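Local coordinates for protein peptidase M14, carboxypeptidase A (Thermoplasmatales archaeon SCGC AB-540-F20, PDB 4XED) that is probably a zinc-type carboxypeptidase of the M14 family, here represented by its calcium-binding PKD domain, a beta-sandwich module that probably serves in binding rather than catalysis, at residues Ile20-Thr31 against Ser58-Asp69; Trp68-Ala78 against Trp90-Pro98. All blocks are in the same frame, centred on the assembly; numbering follows the deposited sequence. Where two conformers were deposited one is given.

Contact 1. Residues Ile20-Thr31 against Ser58-Asp69; sequences IGTTYNYTFVTT and SGEEVIFSHTWD
Tyr26 of strand 24-29 meets Trp68, just past strand 62-66, on the inner side of this antiparallel pair in one sheet of the PKD beta sandwich. Three hydrogen-bonded pairs, Tyr24 with His66, Tyr26 with Phe64 and Phe28 with Val62, supply six backbone bonds. Tyr26 N to Phe64 O measures 2.9 Å. The side chains of these pairs face the second sheet, and here the packing is tight. The two rings of Tyr26 and Trp68 come from opposite directions, with planes at 89°. Tyr26 CE2 reaches the indole rim in its plane, 3.6 Å from Trp68 CH2. The phenol CG stands anti to the carbonyl carbon (chi1 -65°), which sends the ring along the sheet to the indole. Its hydroxyl continues past Trp68 to bond Pro15 O. With an alanine here, the Trp68 rim would probably face a gap and Pro15 O would lose its hydroxyl partner. Farther along, the rings of Phe28 and Phe64 are inclined at 46°, and Phe28 CD1 lies 3.9 Å from Phe64 CD2. Val62 O sits at the edge of the Phe28 ring.

The other side of the pair is looser and largely solvent-facing. Asn25, Thr27, Ile63 and Ser65 lie here. Thr27 and Ile63 run side by side, with Thr27 OG1 3.6 Å from Ile63 CG1. Beyond the strands the segments stay joined at both ends. Gly59 N bonds Thr30 O, near the end where Ser58 OG takes the N-H of the calcium ligand Asp32. At the far end Gly21 N bonds Trp68 O. A water there sits between the backbones: it accepts from Trp68 N at 2.9 Å and lies 2.7 Å from Thr22 O, one of several acceptors within its reach.

Contact 2. Residues Trp68-Ala78 against Trp90-Pro98; sequences WDKKGTYVVRA and WGTLEVTMP
The guanidinium of Arg77 lies flat on the indole of Trp90, with planes 16° apart. One face of each group is used. Arg77 CZ stands 3.6 Å from the centroid of the five-membered ring, almost on its normal, in cation-pi geometry. Arg77 NH2 sits over the face, off toward the rim, 3.4 Å from Trp90 CE2. Ala78 N lies at the indole edge. A bend at chi3 (-60°) folds the end of the Arg77 chain down onto the ring. Arg77 NE also forms a salt bridge with Glu43 of strand 38-43, so the group is held by its face and by its N-H. Thr92 CG2 packs alongside the arginine chain, 3.7 Å from Arg77 CD.

On the inner side of the pair, Val95 CG1 rests over one face of the six-membered ring of Trp68, a CH-pi contact with 4.2 Å to the centroid. The Trp68 atom CD1 in turn lies over the centre of the Tyr74 ring. Met97, present as selenomethionine, bends round this group. Its CG lies at the Tyr74 edge, 4.1 Å from Tyr74 CE2, while its CE reaches Trp68 CE3. Tyr74 OH donates to Lys70 O at 2.6 Å, from above the carbonyl plane. This bond ties the ring to the turn before the strand.

On the outer side, a water links Thr73 OG1 and Thr96 OG1. At Gly72 the backbone takes angles where a CB would collide with the preceding carbonyl oxygen, and it would also press on the Tyr74 ring. Eight backbone bonds connect Gly72, Tyr74, Val76 and Ala78 with Met97, Val95, Leu93 and Gly91. This is an antiparallel beta hairpin, strands 72-82 and 91-97, at one margin of the four-stranded sheet of the PKD sandwich.

Overall arrangement
From the N terminus, the chain first forms the short strand 11-13, then strand 24-29 beside it. It then passes through strands 38-43 and 49-56 before 62-66 returns beside 24-29, where contact 1 closes that long excursion. Strand 72-82 follows, and contact 2 closes the shorter hairpin loop to 91-97. The contacts are in series, neither nested nor crossed, and they share Trp68 and Asp69 at the crossing from one sheet to the other. Contact 1 holds two strands of the three-stranded sheet; contact 2 holds two of the four-stranded one. Their inner sides meet in the core, where Tyr24 touches Met97, Tyr26 touches Val95 and Phe28 touches Ala78.

Contact 1. Residues Ile20-Thr31 against Ser58-Asp69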
loop_
_atom_site.group_PDB
_atom_site.type_symbol
_atom_site.label_atom_id
_atom_site.label_comp_id
_atom_site.label_asym_id
_atom_site.label_seq_id
_atom_site.Cartn_x
_atom_site.Cartn_y
_atom_site.Cartn_z
ATOM N N ILE A 20 -18.787 7.432 1.136
ATOM C CA ILE A 20 -18.643 7.051 -0.251
ATOM C C ILE A 20 -18.474 8.321 -1.078
ATOM O O ILE A 20 -19.252 9.252 -0.932
ATOM C CB ILE A 20 -19.912 6.293 -0.733
ATOM C CG1 ILE A 20 -20.040 4.947 -0.018
ATOM C CG2 ILE A 20 -19.849 6.046 -2.223
ATOM C CD1 ILE A 20 -21.431 4.353 -0.089
ATOM N N GLY A 21 -17.476 8.357 -1.954
ATOM C CA GLY A 21 -17.296 9.491 -2.854
ATOM C C GLY A 21 -16.319 10.540 -2.356
ATOM O O GLY A 21 -15.943 11.467 -3.089
ATOM N N THR A 22 -15.893 10.403 -1.106
ATOM C CA THR A 22 -14.924 11.328 -0.521
ATOM C C THR A 22 -13.505 10.764 -0.631
ATOM O O THR A 22 -13.263 9.574 -0.468
ATOM C CB THR A 22 -15.297 11.647 0.934
ATOM O OG1 THR A 22 -16.553 12.342 0.947
ATOM C CG2 THR A 22 -14.229 12.515 1.620
ATOM N N THR A 23 -12.548 11.631 -0.917
ATOM C CA THR A 23 -11.171 11.191 -1.155
ATOM C C THR A 23 -10.425 11.118 0.172
ATOM O O THR A 23 -10.539 12.034 0.979
ATOM C CB THR A 23 -10.454 12.167 -2.082
ATOM O OG1 THR A 23 -11.211 12.300 -3.294
ATOM C CG2 THR A 23 -9.022 11.708 -2.336
ATOM N N TYR A 24 -9.684 10.033 0.397
ATOM C CA TYR A 24 -8.926 9.819 1.646
ATOM C C TYR A 24 -7.472 9.477 1.356
ATOM O O TYR A 24 -7.168 8.890 0.322
ATOM C CB TYR A 24 -9.591 8.711 2.481
ATOM C CG TYR A 24 -10.998 9.095 2.941
ATOM C CD1 TYR A 24 -11.206 10.013 3.990
ATOM C CD2 TYR A 24 -12.106 8.541 2.342
ATOM C CE1 TYR A 24 -12.469 10.363 4.402
ATOM C CE2 TYR A 24 -13.386 8.904 2.731
ATOM C CZ TYR A 24 -13.553 9.806 3.767
ATOM O OH TYR A 24 -14.829 10.136 4.161
ATOM N N ASN A 25 -6.592 9.856 2.279
ATOM C CA ASN A 25 -5.140 9.660 2.141
ATOM C C ASN A 25 -4.642 8.484 2.948
ATOM O O ASN A 25 -4.967 8.340 4.119
ATOM C CB ASN A 25 -4.408 10.897 2.663
ATOM C CG ASN A 25 -4.677 12.105 1.850
ATOM O OD1 ASN A 25 -4.589 12.067 0.631
ATOM N ND2 ASN A 25 -4.981 13.200 2.508
ATOM N N TYR A 26 -3.810 7.671 2.304
ATOM C CA TYR A 26 -3.180 6.498 2.915
ATOM C C TYR A 26 -1.659 6.632 2.858
ATOM O O TYR A 26 -1.095 6.977 1.829
ATOM C CB TYR A 26 -3.717 5.196 2.239
ATOM C CG TYR A 26 -5.188 5.098 2.545
ATOM C CD1 TYR A 26 -5.642 4.481 3.695
ATOM C CD2 TYR A 26 -6.122 5.731 1.745
ATOM C CE1 TYR A 26 -6.969 4.525 4.062
ATOM C CE2 TYR A 26 -7.488 5.754 2.083
ATOM C CZ TYR A 26 -7.889 5.173 3.242
ATOM O OH TYR A 26 -9.240 5.226 3.570
ATOM N N THR A 27 -1.047 6.325 3.990
ATOM C CA THR A 27 0.393 6.401 4.156
ATOM C C THR A 27 0.965 4.988 4.106
ATOM O O THR A 27 0.504 4.105 4.845
ATOM C CB THR A 27 0.737 7.059 5.492
ATOM O OG1 THR A 27 0.190 8.375 5.521
ATOM C CG2 THR A 27 2.236 7.101 5.691
ATOM N N PHE A 28 1.959 4.780 3.232
ATOM C CA PHE A 28 2.571 3.470 3.012
ATOM C C PHE A 28 4.046 3.581 3.336
ATOM O O PHE A 28 4.716 4.537 2.887
ATOM C CB PHE A 28 2.426 3.026 1.552
ATOM C CG PHE A 28 0.995 2.862 1.101
ATOM C CD1 PHE A 28 0.252 3.945 0.662
ATOM C CD2 PHE A 28 0.380 1.624 1.086
ATOM C CE1 PHE A 28 -1.064 3.816 0.257
ATOM C CE2 PHE A 28 -0.941 1.492 0.685
ATOM C CZ PHE A 28 -1.643 2.605 0.262
ATOM N N VAL A 29 4.582 2.597 4.043
ATOM C CA VAL A 29 6.034 2.572 4.212
ATOM C C VAL A 29 6.549 1.200 4.581
ATOM O O VAL A 29 5.898 0.442 5.306
ATOM C CB VAL A 29 6.510 3.589 5.290
ATOM C CG1 VAL A 29 5.930 3.252 6.649
ATOM C CG2 VAL A 29 8.048 3.700 5.356
ATOM N N THR A 30 7.719 0.869 4.048
ATOM C CA THR A 30 8.459 -0.261 4.529
ATOM C C THR A 30 9.947 0.043 4.417
ATOM O O THR A 30 10.332 1.090 3.893
ATOM C CB THR A 30 8.082 -1.544 3.777
ATOM O OG1 THR A 30 8.510 -2.647 4.575
ATOM C CG2 THR A 30 8.728 -1.629 2.394
ATOM N N THR A 31 10.751 -0.875 4.929
ATOM C CA THR A 31 12.194 -0.851 4.746
ATOM C C THR A 31 12.646 -2.161 4.120
ATOM O O THR A 31 12.012 -3.199 4.248
ATOM C CB THR A 31 12.944 -0.658 6.090
ATOM O OG1 THR A 31 12.700 -1.758 6.962
ATOM C CG2 THR A 31 12.495 0.585 6.806
ATOM N N SER A 58 14.304 2.999 0.571
ATOM C CA SER A 58 13.930 2.234 1.733
ATOM C C SER A 58 13.579 3.199 2.871
ATOM O O SER A 58 14.337 4.121 3.156
ATOM C CB SER A 58 15.058 1.294 2.116
ATOM O OG SER A 58 14.791 0.561 3.290
ATOM N N GLY A 59 12.420 2.995 3.491
ATOM C CA GLY A 59 12.017 3.773 4.657
ATOM C C GLY A 59 11.315 5.080 4.387
ATOM O O GLY A 59 10.893 5.775 5.311
ATOM N N GLU A 60 11.170 5.412 3.119
ATOM C CA GLU A 60 10.468 6.612 2.719
ATOM C C GLU A 60 8.967 6.437 2.778
ATOM O O GLU A 60 8.428 5.517 2.177
ATOM C CB GLU A 60 10.888 6.981 1.302
ATOM C CG GLU A 60 10.241 8.243 0.753
ATOM C CD GLU A 60 10.635 8.540 -0.698
ATOM O OE1 GLU A 60 11.527 7.827 -1.254
ATOM O OE2 GLU A 60 10.017 9.462 -1.254
ATOM N N GLU A 61 8.280 7.297 3.517
ATOM C CA GLU A 61 6.809 7.247 3.570
ATOM C C GLU A 61 6.245 7.841 2.291
ATOM O O GLU A 61 6.685 8.915 1.856
ATOM C CB GLU A 61 6.253 7.986 4.781
ATOM C CG GLU A 61 6.581 7.334 6.115
ATOM C CD GLU A 61 5.950 8.096 7.280
ATOM O OE1 GLU A 61 6.391 9.246 7.573
ATOM O OE2 GLU A 61 4.995 7.574 7.897
ATOM N N VAL A 62 5.320 7.114 1.682
ATOM C CA VAL A 62 4.691 7.571 0.456
ATOM C C VAL A 62 3.193 7.603 0.698
ATOM O O VAL A 62 2.619 6.650 1.238
ATOM C CB VAL A 62 5.105 6.705 -0.755
ATOM C CG1 VAL A 62 6.565 6.804 -0.984
ATOM C CG2 VAL A 62 4.784 5.302 -0.564
ATOM N N ILE A 63 2.552 8.705 0.309
ATOM C CA ILE A 63 1.149 8.938 0.600
ATOM C C ILE A 63 0.379 8.964 -0.699
ATOM O O ILE A 63 0.700 9.756 -1.592
ATOM C CB ILE A 63 0.945 10.227 1.458
ATOM C CG1 ILE A 63 1.750 10.045 2.778
ATOM C CG2 ILE A 63 -0.516 10.490 1.657
ATOM C CD1 ILE A 63 1.933 11.170 3.721
ATOM N N PHE A 64 -0.621 8.095 -0.827
ATOM C CA PHE A 64 -1.508 8.051 -1.983
ATOM C C PHE A 64 -2.944 8.134 -1.549
ATOM O O PHE A 64 -3.314 7.548 -0.536
ATOM C CB PHE A 64 -1.305 6.765 -2.758
ATOM C CG PHE A 64 0.078 6.589 -3.265
ATOM C CD1 PHE A 64 0.646 7.498 -4.151
ATOM C CD2 PHE A 64 0.814 5.511 -2.847
ATOM C CE1 PHE A 64 1.942 7.320 -4.606
ATOM C CE2 PHE A 64 2.088 5.321 -3.291
ATOM C CZ PHE A 64 2.667 6.231 -4.169
ATOM N N SER A 65 -3.749 8.858 -2.324
ATOM C CA SER A 65 -5.152 9.003 -2.022
ATOM C C SER A 65 -6.014 8.088 -2.890
ATOM O O SER A 65 -5.589 7.642 -3.951
ATOM C CB SER A 65 -5.577 10.457 -2.178
ATOM O OG SER A 65 -5.373 10.943 -3.490
ATOM N N HIS A 66 -7.220 7.811 -2.426
ATOM C CA HIS A 66 -8.158 6.983 -3.164
ATOM C C HIS A 66 -9.557 7.407 -2.765
ATOM O O HIS A 66 -9.763 7.958 -1.681
ATOM C CB HIS A 66 -7.919 5.490 -2.910
ATOM C CG HIS A 66 -8.629 4.593 -3.877
ATOM N ND1 HIS A 66 -8.278 4.519 -5.211
ATOM C CD2 HIS A 66 -9.669 3.736 -3.714
ATOM C CE1 HIS A 66 -9.080 3.661 -5.826
ATOM N NE2 HIS A 66 -9.914 3.152 -4.933
ATOM N N THR A 67 -10.489 7.139 -3.672
ATOM C CA THR A 67 -11.915 7.373 -3.456
ATOM C C THR A 67 -12.651 6.087 -3.832
ATOM O O THR A 67 -12.345 5.490 -4.871
ATOM C CB THR A 67 -12.429 8.546 -4.350
ATOM O OG1 THR A 67 -11.605 9.694 -4.140
ATOM C CG2 THR A 67 -13.818 8.902 -4.021
ATOM N N TRP A 68 -13.571 5.639 -2.989
ATOM C CA TRP A 68 -14.421 4.489 -3.300
ATOM C C TRP A 68 -15.825 5.001 -3.643
ATOM O O TRP A 68 -16.391 5.827 -2.922
ATOM C CB TRP A 68 -14.497 3.534 -2.112
ATOM C CG TRP A 68 -13.199 2.823 -1.794
ATOM C CD1 TRP A 68 -12.831 1.584 -2.242
ATOM C CD2 TRP A 68 -12.121 3.278 -0.967
ATOM N NE1 TRP A 68 -11.602 1.230 -1.746
ATOM C CE2 TRP A 68 -11.141 2.253 -0.962
ATOM C CE3 TRP A 68 -11.871 4.445 -0.242
ATOM C CZ2 TRP A 68 -9.927 2.372 -0.269
ATOM C CZ3 TRP A 68 -10.683 4.543 0.450
ATOM C CH2 TRP A 68 -9.738 3.508 0.438
ATOM N N ASP A 69 -16.395 4.527 -4.740
ATOM C CA ASP A 69 -17.673 5.069 -5.197
ATOM C C ASP A 69 -18.810 4.065 -5.032
ATOM O O ASP A 69 -19.847 4.196 -5.676
ATOM C CB ASP A 69 -17.585 5.530 -6.656
ATOM C CG ASP A 69 -16.720 6.777 -6.841
ATOM O OD1 ASP A 69 -16.691 7.660 -5.952
ATOM O OD2 ASP A 69 -16.082 6.876 -7.908
HETATM O O HOH W 1 -14.429 7.093 -0.621
#

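Contact 2. Residues Trp68-Ala78 against Trp90-Pro98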
loop_
_atom_site.group_PDB
_atom_site.type_symbol
_atom_site.label_atom_id
_atom_site.label_comp_id
_atom_site.label_asym_id
_atom_site.label_seq_id
_atom_site.Cartn_x
_atom_site.Cartn_y
_atom_site.Cartn_z
ATOM N N TRP A 68 -13.571 5.639 -2.989
ATOM C CA TRP A 68 -14.421 4.489 -3.300
ATOM C C TRP A 68 -15.825 5.001 -3.643
ATOM O O TRP A 68 -16.391 5.827 -2.922
ATOM C CB TRP A 68 -14.497 3.534 -2.112
ATOM C CG TRP A 68 -13.199 2.823 -1.794
ATOM C CD1 TRP A 68 -12.831 1.584 -2.242
ATOM C CD2 TRP A 68 -12.121 3.278 -0.967
ATOM N NE1 TRP A 68 -11.602 1.230 -1.746
ATOM C CE2 TRP A 68 -11.141 2.253 -0.962
ATOM C CE3 TRP A 68 -11.871 4.445 -0.242
ATOM C CZ2 TRP A 68 -9.927 2.372 -0.269
ATOM C CZ3 TRP A 68 -10.683 4.543 0.450
ATOM C CH2 TRP A 68 -9.738 3.508 0.438
ATOM N N ASP A 69 -16.395 4.527 -4.740
ATOM C CA ASP A 69 -17.673 5.069 -5.197
ATOM C C ASP A 69 -18.810 4.065 -5.032
ATOM O O ASP A 69 -19.847 4.196 -5.676
ATOM C CB ASP A 69 -17.585 5.530 -6.656
ATOM C CG ASP A 69 -16.720 6.777 -6.841
ATOM O OD1 ASP A 69 -16.691 7.660 -5.952
ATOM O OD2 ASP A 69 -16.082 6.876 -7.908
ATOM N N LYS A 70 -18.619 3.059 -4.188
ATOM C CA LYS A 70 -19.676 2.105 -3.866
ATOM C C LYS A 70 -19.535 1.723 -2.410
ATOM O O LYS A 70 -18.439 1.614 -1.881
ATOM C CB LYS A 70 -19.579 0.832 -4.730
ATOM C CG LYS A 70 -19.651 1.072 -6.235
ATOM C CD LYS A 70 -19.287 -0.182 -7.068
ATOM C CE LYS A 70 -19.169 0.144 -8.577
ATOM N NZ LYS A 70 -18.945 -1.043 -9.473
ATOM N N LYS A 71 -20.667 1.506 -1.767
ATOM C CA LYS A 71 -20.689 0.964 -0.429
ATOM C C LYS A 71 -19.890 -0.331 -0.394
ATOM O O LYS A 71 -19.813 -1.063 -1.380
ATOM C CB LYS A 71 -22.131 0.694 0.021
ATOM C CG LYS A 71 -22.802 -0.390 -0.771
ATOM C CD LYS A 71 -24.270 -0.507 -0.411
ATOM C CE LYS A 71 -24.964 -1.511 -1.305
ATOM N NZ LYS A 71 -26.406 -1.481 -1.048
ATOM N N GLY A 72 -19.292 -0.611 0.751
ATOM C CA GLY A 72 -18.576 -1.849 0.928
ATOM C C GLY A 72 -17.516 -1.797 1.980
ATOM O O GLY A 72 -17.244 -0.757 2.551
ATOM N N THR A 73 -16.939 -2.952 2.241
ATOM C CA THR A 73 -15.773 -3.061 3.076
ATOM C C THR A 73 -14.622 -3.480 2.168
ATOM O O THR A 73 -14.704 -4.514 1.508
ATOM C CB THR A 73 -16.011 -4.104 4.178
ATOM O OG1 THR A 73 -17.104 -3.697 5.009
ATOM C CG2 THR A 73 -14.785 -4.282 5.034
ATOM N N TYR A 74 -13.560 -2.683 2.139
ATOM C CA TYR A 74 -12.473 -2.829 1.179
ATOM C C TYR A 74 -11.175 -3.180 1.894
ATOM O O TYR A 74 -10.766 -2.496 2.840
ATOM C CB TYR A 74 -12.333 -1.517 0.389
ATOM C CG TYR A 74 -13.594 -1.193 -0.400
ATOM C CD1 TYR A 74 -13.810 -1.807 -1.622
ATOM C CD2 TYR A 74 -14.533 -0.269 0.048
ATOM C CE1 TYR A 74 -14.940 -1.545 -2.350
ATOM C CE2 TYR A 74 -15.654 0.010 -0.688
ATOM C CZ TYR A 74 -15.837 -0.634 -1.889
ATOM O OH TYR A 74 -16.935 -0.399 -2.675
ATOM N N VAL A 75 -10.505 -4.203 1.397
ATOM C CA VAL A 75 -9.232 -4.602 1.976
ATOM C C VAL A 75 -8.109 -3.978 1.164
ATOM O O VAL A 75 -7.803 -4.420 0.050
ATOM C CB VAL A 75 -9.087 -6.115 2.028
ATOM C CG1 VAL A 75 -7.830 -6.461 2.751
ATOM C CG2 VAL A 75 -10.290 -6.735 2.719
ATOM N N VAL A 76 -7.536 -2.900 1.698
ATOM C CA VAL A 76 -6.404 -2.257 1.060
ATOM C C VAL A 76 -5.166 -3.099 1.419
ATOM O O VAL A 76 -4.963 -3.430 2.595
ATOM C CB VAL A 76 -6.228 -0.825 1.560
ATOM C CG1 VAL A 76 -4.990 -0.187 0.992
ATOM C CG2 VAL A 76 -7.474 -0.010 1.246
ATOM N N ARG A 77 -4.362 -3.464 0.429
ATOM C CA ARG A 77 -3.171 -4.269 0.687
ATOM C C ARG A 77 -1.988 -3.664 -0.038
ATOM O O ARG A 77 -2.129 -3.074 -1.125
ATOM C CB ARG A 77 -3.365 -5.726 0.239
ATOM C CG ARG A 77 -4.596 -6.384 0.825
ATOM C CD ARG A 77 -4.446 -7.898 0.780
ATOM N NE ARG A 77 -4.288 -8.404 -0.572
ATOM C CZ ARG A 77 -3.947 -9.649 -0.868
ATOM N NH1 ARG A 77 -3.745 -10.551 0.087
ATOM N NH2 ARG A 77 -3.848 -10.004 -2.124
ATOM N N ALA A 78 -0.806 -3.822 0.561
ATOM C CA ALA A 78 0.417 -3.373 -0.071
ATOM C C ALA A 78 1.532 -4.361 0.167
ATOM O O ALA A 78 1.730 -4.841 1.272
ATOM C CB ALA A 78 0.816 -2.002 0.432
ATOM N N TRP A 90 2.139 -9.167 2.309
ATOM C CA TRP A 90 1.267 -8.024 2.214
ATOM C C TRP A 90 0.949 -7.434 3.579
ATOM O O TRP A 90 0.637 -8.174 4.535
ATOM C CB TRP A 90 -0.074 -8.466 1.671
ATOM C CG TRP A 90 -0.162 -9.072 0.320
ATOM C CD1 TRP A 90 -0.171 -10.394 0.005
ATOM C CD2 TRP A 90 -0.376 -8.359 -0.899
ATOM N NE1 TRP A 90 -0.363 -10.546 -1.340
ATOM C CE2 TRP A 90 -0.501 -9.315 -1.924
ATOM C CE3 TRP A 90 -0.477 -7.011 -1.229
ATOM C CZ2 TRP A 90 -0.729 -8.970 -3.247
ATOM C CZ3 TRP A 90 -0.735 -6.668 -2.563
ATOM C CH2 TRP A 90 -0.852 -7.654 -3.542
ATOM N N GLY A 91 0.953 -6.111 3.668
ATOM C CA GLY A 91 0.342 -5.404 4.780
ATOM C C GLY A 91 -1.079 -5.071 4.374
ATOM O O GLY A 91 -1.358 -4.927 3.175
ATOM N N THR A 92 -1.999 -4.999 5.331
ATOM C CA THR A 92 -3.411 -4.799 5.017
ATOM C C THR A 92 -4.108 -3.856 5.991
ATOM O O THR A 92 -3.763 -3.796 7.192
ATOM C CB THR A 92 -4.202 -6.142 4.968
ATOM O OG1 THR A 92 -4.539 -6.591 6.281
ATOM C CG2 THR A 92 -3.436 -7.250 4.242
ATOM N N LEU A 93 -5.087 -3.125 5.458
ATOM C CA LEU A 93 -5.957 -2.245 6.235
ATOM C C LEU A 93 -7.349 -2.332 5.660
ATOM O O LEU A 93 -7.551 -2.114 4.467
ATOM C CB LEU A 93 -5.467 -0.806 6.120
ATOM C CG LEU A 93 -6.173 0.228 6.991
ATOM C CD1 LEU A 93 -5.936 0.013 8.488
ATOM C CD2 LEU A 93 -5.775 1.645 6.599
ATOM N N GLU A 94 -8.327 -2.598 6.526
ATOM C CA GLU A 94 -9.730 -2.697 6.110
ATOM C C GLU A 94 -10.416 -1.331 6.210
ATOM O O GLU A 94 -10.439 -0.713 7.283
ATOM C CB GLU A 94 -10.423 -3.732 6.979
ATOM C CG GLU A 94 -11.869 -3.926 6.721
ATOM C CD GLU A 94 -12.584 -4.519 7.933
ATOM O OE1 GLU A 94 -12.932 -3.754 8.885
ATOM O OE2 GLU A 94 -12.777 -5.750 7.924
ATOM N N VAL A 95 -10.991 -0.887 5.099
ATOM C CA VAL A 95 -11.638 0.422 5.024
ATOM C C VAL A 95 -13.120 0.227 4.707
ATOM O O VAL A 95 -13.485 -0.396 3.702
ATOM C CB VAL A 95 -10.996 1.230 3.902
ATOM C CG1 VAL A 95 -11.659 2.566 3.750
ATOM C CG2 VAL A 95 -9.494 1.433 4.204
ATOM N N THR A 96 -13.978 0.760 5.570
ATOM C CA THR A 96 -15.430 0.624 5.430
ATOM C C THR A 96 -16.042 1.912 4.865
ATOM O O THR A 96 -15.777 3.002 5.336
ATOM C CB THR A 96 -16.073 0.279 6.786
ATOM O OG1 THR A 96 -15.496 -0.940 7.270
ATOM C CG2 THR A 96 -17.551 0.104 6.652
HETATM N N MSE A 97 -16.911 1.725 3.879
HETATM C CA MSE A 97 -17.682 2.784 3.235
HETATM C C MSE A 97 -19.140 2.400 3.307
HETATM O O MSE A 97 -19.630 1.697 2.440
HETATM C CB MSE A 97 -17.232 2.880 1.789
HETATM C CG MSE A 97 -15.772 3.319 1.648
HETATM SE SE MSE A 97 -15.577 5.231 2.025
HETATM C CE MSE A 97 -13.888 5.170 2.976
ATOM N N PRO A 98 -19.813 2.821 4.373
ATOM C CA PRO A 98 -21.184 2.351 4.613
ATOM C C PRO A 98 -22.241 3.120 3.846
ATOM O O PRO A 98 -23.293 2.540 3.497
ATOM C CB PRO A 98 -21.359 2.550 6.115
ATOM C CG PRO A 98 -20.399 3.618 6.474
ATOM C CD PRO A 98 -19.258 3.535 5.530
HETATM O O HOH W 2 -17.053 -3.248 7.587
#